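Local coordinates for protein putative sugar phosphate isomerase (Acidithiobacillus ferrooxidans, PDB 3L2H) that is a putative sugar phosphate isomerase of the cupin superfamily that probably binds a metal ion within its beta-barrel, at residues H49-H63 / H105-V119. Numbering follows the deposited sequence. Where two conformers were deposited one is given.
Sequences HLIQIEPGKESTEYH and HSISNDGTETLVCLV. With EDO (1,2-ethanediol), chain N; EDO (1,2-ethanediol), chain O.
Strands 49-53 and 115-119 pair antiparallel in the larger sheet of the cupin domain; after Ile53 the chain turns and meets 105-109 in separate, shifted bridges. Six backbone hydrogen bonds join His49, Ile51 and Ile53 to Val119, Cys117 and Leu115. Ile51, Ile53, Leu115, Cys117 and Val119 share one face. There the end of Ile51 lies across Val119, CD1 to CG2 3.6 Å. Leu50 packs on Val116 and Leu118 on the other face, where Tyr73 of the second subunit also touches Leu50 and Leu118.

Asn109 ties the loop 109-114 to the end of strand 49-53. Its CG is anti to the backbone N (chi1 -179°), which brings the amide to Ile53 O. Asn109 ND2 donates to Ile53 O at 2.8 Å and also to Glu113 O, both near the amide plane. Leu115 N reaches Ile53 O from the opposite face of that carbonyl. Asn109 OD1 accepts from Gly111 N, forming an Asx turn. The Asn109 backbone grips the type II turn 54-57: Gly56 N to Asn109 O is 2.7 Å, and Asn109 N to Lys57 O is 3.0 Å.

Further along, Ser59 N hydrogen-bonds to Ile107 O. Two backbone hydrogen bonds pair His63 with His105. Their side chains point the same way and the rings meet obliquely, planes at 63°. Ethanediol O2 is hydrogen-bonded to His105 NE2. Glu70 hydrogen-bonds both His63 and this ethanediol. Such a histidine and glutamate cluster inside a beta-barrel is consistent with a cupin metal site.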
loop_
_atom_site.group_PDB
_atom_site.type_symbol
_atom_site.label_atom_id
_atom_site.label_comp_id
_atom_site.label_asym_id
_atom_site.label_seq_id
_atom_site.Cartn_x
_atom_site.Cartn_y
_atom_site.Cartn_z
ATOM N N HIS B 49 19.515 10.746 -5.883
ATOM C CA HIS B 49 20.655 11.394 -5.272
ATOM C C HIS B 49 21.849 11.360 -6.231
ATOM O O HIS B 49 22.197 10.308 -6.776
ATOM C CB HIS B 49 21.034 10.672 -3.974
ATOM C CG HIS B 49 19.940 10.620 -2.957
ATOM N ND1 HIS B 49 19.714 11.648 -2.058
ATOM C CD2 HIS B 49 18.988 9.684 -2.707
ATOM C CE1 HIS B 49 18.701 11.319 -1.271
ATOM N NE2 HIS B 49 18.244 10.133 -1.644
ATOM N N LEU B 50 22.481 12.501 -6.402
ATOM C CA LEU B 50 23.767 12.561 -7.078
ATOM C C LEU B 50 24.842 12.595 -5.987
ATOM O O LEU B 50 24.869 13.490 -5.135
ATOM C CB LEU B 50 23.833 13.746 -8.010
ATOM C CG LEU B 50 25.121 13.614 -8.836
ATOM C CD1 LEU B 50 24.832 13.839 -10.291
ATOM C CD2 LEU B 50 26.241 14.514 -8.295
ATOM N N ILE B 51 25.675 11.574 -5.958
ATOM C CA ILE B 51 26.633 11.410 -4.859
ATOM C C ILE B 51 28.051 11.488 -5.383
ATOM O O ILE B 51 28.323 11.137 -6.539
ATOM C CB ILE B 51 26.388 10.085 -4.036
ATOM C CG1 ILE B 51 26.810 8.853 -4.825
ATOM C CG2 ILE B 51 24.921 9.965 -3.643
ATOM C CD1 ILE B 51 26.905 7.577 -4.008
ATOM N N GLN B 52 28.934 11.984 -4.534
ATOM C CA GLN B 52 30.363 12.041 -4.820
ATOM C C GLN B 52 31.079 11.337 -3.656
ATOM O O GLN B 52 30.861 11.714 -2.507
ATOM C CB GLN B 52 30.869 13.481 -4.947
ATOM C CG GLN B 52 30.060 14.344 -5.911
ATOM C CD GLN B 52 30.413 15.813 -5.805
ATOM O OE1 GLN B 52 31.008 16.250 -4.816
ATOM N NE2 GLN B 52 30.053 16.596 -6.834
ATOM N N ILE B 53 31.905 10.349 -3.999
ATOM C CA ILE B 53 32.666 9.544 -3.070
ATOM C C ILE B 53 34.117 9.741 -3.404
ATOM O O ILE B 53 34.581 9.381 -4.513
ATOM C CB ILE B 53 32.311 8.054 -3.219
ATOM C CG1 ILE B 53 30.800 7.855 -3.098
ATOM C CG2 ILE B 53 33.105 7.200 -2.214
ATOM C CD1 ILE B 53 30.370 6.417 -3.262
ATOM N N GLU B 54 34.856 10.298 -2.463
ATOM C CA GLU B 54 36.270 10.547 -2.684
ATOM C C GLU B 54 37.105 9.281 -2.532
ATOM O O GLU B 54 36.672 8.296 -1.912
ATOM C CB GLU B 54 36.791 11.652 -1.754
ATOM C CG GLU B 54 36.190 13.017 -1.981
ATOM C CD GLU B 54 36.200 13.501 -3.446
ATOM O OE1 GLU B 54 37.026 13.069 -4.251
ATOM O OE2 GLU B 54 35.355 14.343 -3.816
ATOM N N PRO B 55 38.314 9.285 -3.132
ATOM C CA PRO B 55 39.180 8.103 -3.004
ATOM C C PRO B 55 39.369 7.712 -1.546
ATOM O O PRO B 55 39.557 8.568 -0.690
ATOM C CB PRO B 55 40.486 8.568 -3.647
ATOM C CG PRO B 55 40.043 9.516 -4.695
ATOM C CD PRO B 55 38.894 10.281 -4.044
ATOM N N GLY B 56 39.261 6.420 -1.268
ATOM C CA GLY B 56 39.365 5.902 0.075
ATOM C C GLY B 56 38.057 5.814 0.840
ATOM O O GLY B 56 38.045 5.288 1.936
ATOM N N LYS B 57 36.946 6.323 0.297
ATOM C CA LYS B 57 35.688 6.305 1.007
ATOM C C LYS B 57 34.722 5.310 0.378
ATOM O O LYS B 57 35.024 4.711 -0.606
ATOM C CB LYS B 57 35.091 7.701 1.056
ATOM C CG LYS B 57 36.048 8.756 1.585
ATOM C CD LYS B 57 36.470 8.501 3.019
ATOM C CE LYS B 57 37.272 9.684 3.537
ATOM N NZ LYS B 57 38.026 9.287 4.738
ATOM N N GLU B 58 33.566 5.130 0.997
ATOM C CA GLU B 58 32.617 4.127 0.591
ATOM C C GLU B 58 31.238 4.746 0.505
ATOM O O GLU B 58 30.972 5.793 1.077
ATOM C CB GLU B 58 32.550 2.973 1.591
ATOM C CG GLU B 58 33.760 2.079 1.722
ATOM C CD GLU B 58 33.450 0.985 2.753
ATOM O OE1 GLU B 58 32.594 0.075 2.501
ATOM O OE2 GLU B 58 33.940 1.127 3.861
ATOM N N SER B 59 30.345 4.047 -0.174
ATOM C CA SER B 59 29.020 4.565 -0.453
ATOM C C SER B 59 28.040 4.403 0.698
ATOM O O SER B 59 27.045 5.143 0.766
ATOM C CB SER B 59 28.458 3.863 -1.716
ATOM O OG SER B 59 28.134 2.488 -1.511
ATOM N N THR B 60 28.320 3.445 1.592
ATOM C CA THR B 60 27.334 3.012 2.566
ATOM C C THR B 60 27.974 2.042 3.558
ATOM O O THR B 60 29.157 1.765 3.465
ATOM C CB THR B 60 26.154 2.271 1.839
ATOM O OG1 THR B 60 25.056 2.101 2.735
ATOM C CG2 THR B 60 26.630 0.914 1.287
ATOM N N GLU B 61 27.212 1.575 4.537
ATOM C CA GLU B 61 27.603 0.372 5.269
ATOM C C GLU B 61 26.966 -0.788 4.555
ATOM O O GLU B 61 25.774 -0.736 4.219
ATOM C CB GLU B 61 27.121 0.406 6.719
ATOM C CG GLU B 61 27.275 -0.931 7.456
ATOM C CD GLU B 61 28.717 -1.372 7.664
ATOM O OE1 GLU B 61 29.629 -0.544 7.440
ATOM O OE2 GLU B 61 28.979 -2.551 8.078
ATOM N N TYR B 62 27.753 -1.817 4.265
ATOM C CA TYR B 62 27.287 -3.071 3.639
ATOM C C TYR B 62 25.913 -3.451 4.145
ATOM O O TYR B 62 25.736 -3.671 5.344
ATOM C CB TYR B 62 28.282 -4.150 3.968
ATOM C CG TYR B 62 28.134 -5.484 3.272
ATOM C CD1 TYR B 62 28.324 -5.615 1.897
ATOM C CD2 TYR B 62 27.809 -6.619 3.997
ATOM C CE1 TYR B 62 28.217 -6.868 1.263
ATOM C CE2 TYR B 62 27.717 -7.867 3.396
ATOM C CZ TYR B 62 27.920 -7.981 2.034
ATOM O OH TYR B 62 27.802 -9.200 1.465
ATOM N N HIS B 63 24.932 -3.512 3.231
ATOM C CA HIS B 63 23.553 -3.691 3.665
ATOM C C HIS B 63 22.648 -4.401 2.646
ATOM O O HIS B 63 22.953 -4.502 1.453
ATOM C CB HIS B 63 22.949 -2.320 4.030
ATOM C CG HIS B 63 22.691 -1.457 2.840
ATOM N ND1 HIS B 63 23.602 -0.539 2.371
ATOM C CD2 HIS B 63 21.671 -1.463 1.940
ATOM C CE1 HIS B 63 23.123 0.044 1.285
ATOM N NE2 HIS B 63 21.969 -0.527 0.976
ATOM N N HIS B 105 25.250 -5.295 -0.334
ATOM C CA HIS B 105 26.285 -4.617 -1.080
ATOM C C HIS B 105 26.828 -3.389 -0.413
ATOM O O HIS B 105 26.190 -2.793 0.467
ATOM C CB HIS B 105 25.732 -4.180 -2.466
ATOM C CG HIS B 105 25.219 -2.781 -2.498
ATOM N ND1 HIS B 105 23.935 -2.449 -2.134
ATOM C CD2 HIS B 105 25.832 -1.616 -2.843
ATOM C CE1 HIS B 105 23.783 -1.133 -2.242
ATOM N NE2 HIS B 105 24.918 -0.607 -2.691
ATOM N N SER B 106 28.008 -3.001 -0.885
ATOM C CA SER B 106 28.571 -1.698 -0.664
ATOM C C SER B 106 29.482 -1.376 -1.863
ATOM O O SER B 106 29.857 -2.251 -2.617
ATOM C CB SER B 106 29.349 -1.599 0.658
ATOM O OG SER B 106 30.399 -2.561 0.711
ATOM N N ILE B 107 29.797 -0.098 -2.027
ATOM C CA ILE B 107 30.732 0.371 -3.035
ATOM C C ILE B 107 31.865 1.157 -2.370
ATOM O O ILE B 107 31.618 1.979 -1.467
ATOM C CB ILE B 107 30.029 1.287 -4.062
ATOM C CG1 ILE B 107 29.068 0.478 -4.934
ATOM C CG2 ILE B 107 31.046 2.039 -4.986
ATOM C CD1 ILE B 107 27.969 1.314 -5.647
ATOM N N SER B 108 33.096 0.853 -2.793
ATOM C CA SER B 108 34.294 1.557 -2.377
ATOM C C SER B 108 34.871 2.332 -3.552
ATOM O O SER B 108 34.770 1.898 -4.705
ATOM C CB SER B 108 35.365 0.577 -1.894
ATOM O OG SER B 108 34.981 -0.092 -0.700
ATOM N N ASN B 109 35.444 3.492 -3.265
ATOM C CA ASN B 109 36.230 4.200 -4.265
ATOM C C ASN B 109 37.692 3.959 -3.937
ATOM O O ASN B 109 38.236 4.606 -3.049
ATOM C CB ASN B 109 35.930 5.703 -4.320
ATOM C CG ASN B 109 36.747 6.409 -5.371
ATOM O OD1 ASN B 109 37.566 5.775 -6.040
ATOM N ND2 ASN B 109 36.574 7.734 -5.501
ATOM N N ASP B 110 38.309 2.995 -4.609
ATOM C CA ASP B 110 39.723 2.727 -4.410
ATOM C C ASP B 110 40.536 3.227 -5.617
ATOM O O ASP B 110 41.656 2.784 -5.814
ATOM C CB ASP B 110 40.001 1.221 -4.120
ATOM C CG ASP B 110 39.339 0.729 -2.827
ATOM O OD1 ASP B 110 39.394 1.453 -1.798
ATOM O OD2 ASP B 110 38.778 -0.396 -2.811
ATOM N N GLY B 111 39.958 4.136 -6.408
ATOM C CA GLY B 111 40.626 4.752 -7.539
ATOM C C GLY B 111 41.284 6.063 -7.143
ATOM O O GLY B 111 41.480 6.329 -5.963
ATOM N N THR B 112 41.607 6.887 -8.134
ATOM C CA THR B 112 42.290 8.153 -7.909
ATOM C C THR B 112 41.471 9.408 -8.234
ATOM O O THR B 112 41.933 10.527 -8.014
ATOM C CB THR B 112 43.593 8.196 -8.764
ATOM O OG1 THR B 112 43.260 7.948 -10.135
ATOM C CG2 THR B 112 44.548 7.162 -8.304
ATOM N N GLU B 113 40.279 9.251 -8.793
ATOM C CA GLU B 113 39.420 10.407 -9.035
ATOM C C GLU B 113 38.124 10.193 -8.265
ATOM O O GLU B 113 37.834 9.093 -7.807
ATOM C CB GLU B 113 39.166 10.629 -10.534
ATOM C CG GLU B 113 38.227 9.642 -11.182
ATOM C CD GLU B 113 38.138 9.792 -12.704
ATOM O OE1 GLU B 113 37.343 10.634 -13.227
ATOM O OE2 GLU B 113 38.826 8.987 -13.370
ATOM N N THR B 114 37.351 11.252 -8.117
ATOM C CA THR B 114 36.076 11.161 -7.421
ATOM C C THR B 114 35.161 10.181 -8.128
ATOM O O THR B 114 35.081 10.191 -9.354
ATOM C CB THR B 114 35.366 12.541 -7.417
ATOM O OG1 THR B 114 36.310 13.519 -6.956
ATOM C CG2 THR B 114 34.069 12.510 -6.543
ATOM N N LEU B 115 34.433 9.386 -7.355
ATOM C CA LEU B 115 33.423 8.483 -7.922
ATOM C C LEU B 115 32.110 9.205 -7.849
ATOM O O LEU B 115 31.689 9.585 -6.747
ATOM C CB LEU B 115 33.405 7.167 -7.170
ATOM C CG LEU B 115 32.305 6.155 -7.496
ATOM C CD1 LEU B 115 32.314 5.749 -8.979
ATOM C CD2 LEU B 115 32.457 4.898 -6.617
ATOM N N VAL B 116 31.457 9.418 -9.002
ATOM C CA VAL B 116 30.213 10.176 -9.049
ATOM C C VAL B 116 29.087 9.308 -9.639
ATOM O O VAL B 116 29.207 8.767 -10.724
ATOM C CB VAL B 116 30.378 11.507 -9.834
ATOM C CG1 VAL B 116 29.084 12.342 -9.838
ATOM C CG2 VAL B 116 31.574 12.305 -9.254
ATOM N N CYS B 117 28.019 9.140 -8.869
ATOM C CA CYS B 117 26.910 8.266 -9.216
ATOM C C CYS B 117 25.572 8.888 -8.934
ATOM O O CYS B 117 25.441 9.770 -8.084
ATOM C CB CYS B 117 26.912 6.994 -8.349
ATOM S SG CYS B 117 28.448 6.025 -8.480
ATOM N N LEU B 118 24.583 8.374 -9.642
ATOM C CA LEU B 118 23.200 8.579 -9.316
ATOM C C LEU B 118 22.762 7.378 -8.499
ATOM O O LEU B 118 23.016 6.228 -8.894
ATOM C CB LEU B 118 22.327 8.646 -10.559
ATOM C CG LEU B 118 22.189 9.928 -11.307
ATOM C CD1 LEU B 118 21.224 9.649 -12.473
ATOM C CD2 LEU B 118 21.692 11.051 -10.337
ATOM N N VAL B 119 22.199 7.632 -7.329
ATOM C CA VAL B 119 21.605 6.614 -6.504
ATOM C C VAL B 119 20.071 6.822 -6.515
ATOM O O VAL B 119 19.569 7.925 -6.230
ATOM C CB VAL B 119 22.186 6.614 -5.079
ATOM C CG1 VAL B 119 21.451 5.572 -4.236
ATOM C CG2 VAL B 119 23.693 6.325 -5.122
HETATM C C1 EDO N . 24.103 3.329 -1.775
HETATM O O1 EDO N . 23.296 2.385 -1.037
HETATM C C2 EDO N . 24.798 2.647 -2.928
HETATM O O2 EDO N . 25.916 1.910 -2.387
HETATM C C1 EDO O . 38.084 1.457 -7.869
HETATM O O1 EDO O . 37.821 1.016 -6.536
HETATM C C2 EDO O . 39.534 1.162 -8.236
HETATM O O2 EDO O . 39.593 0.958 -9.640
HETATM O O HOH W 1 37.463 3.022 -0.115
HETATM O O HOH W 2 32.646 -1.275 -0.157
HETATM O O HOH W 3 22.002 -4.272 -1.115
#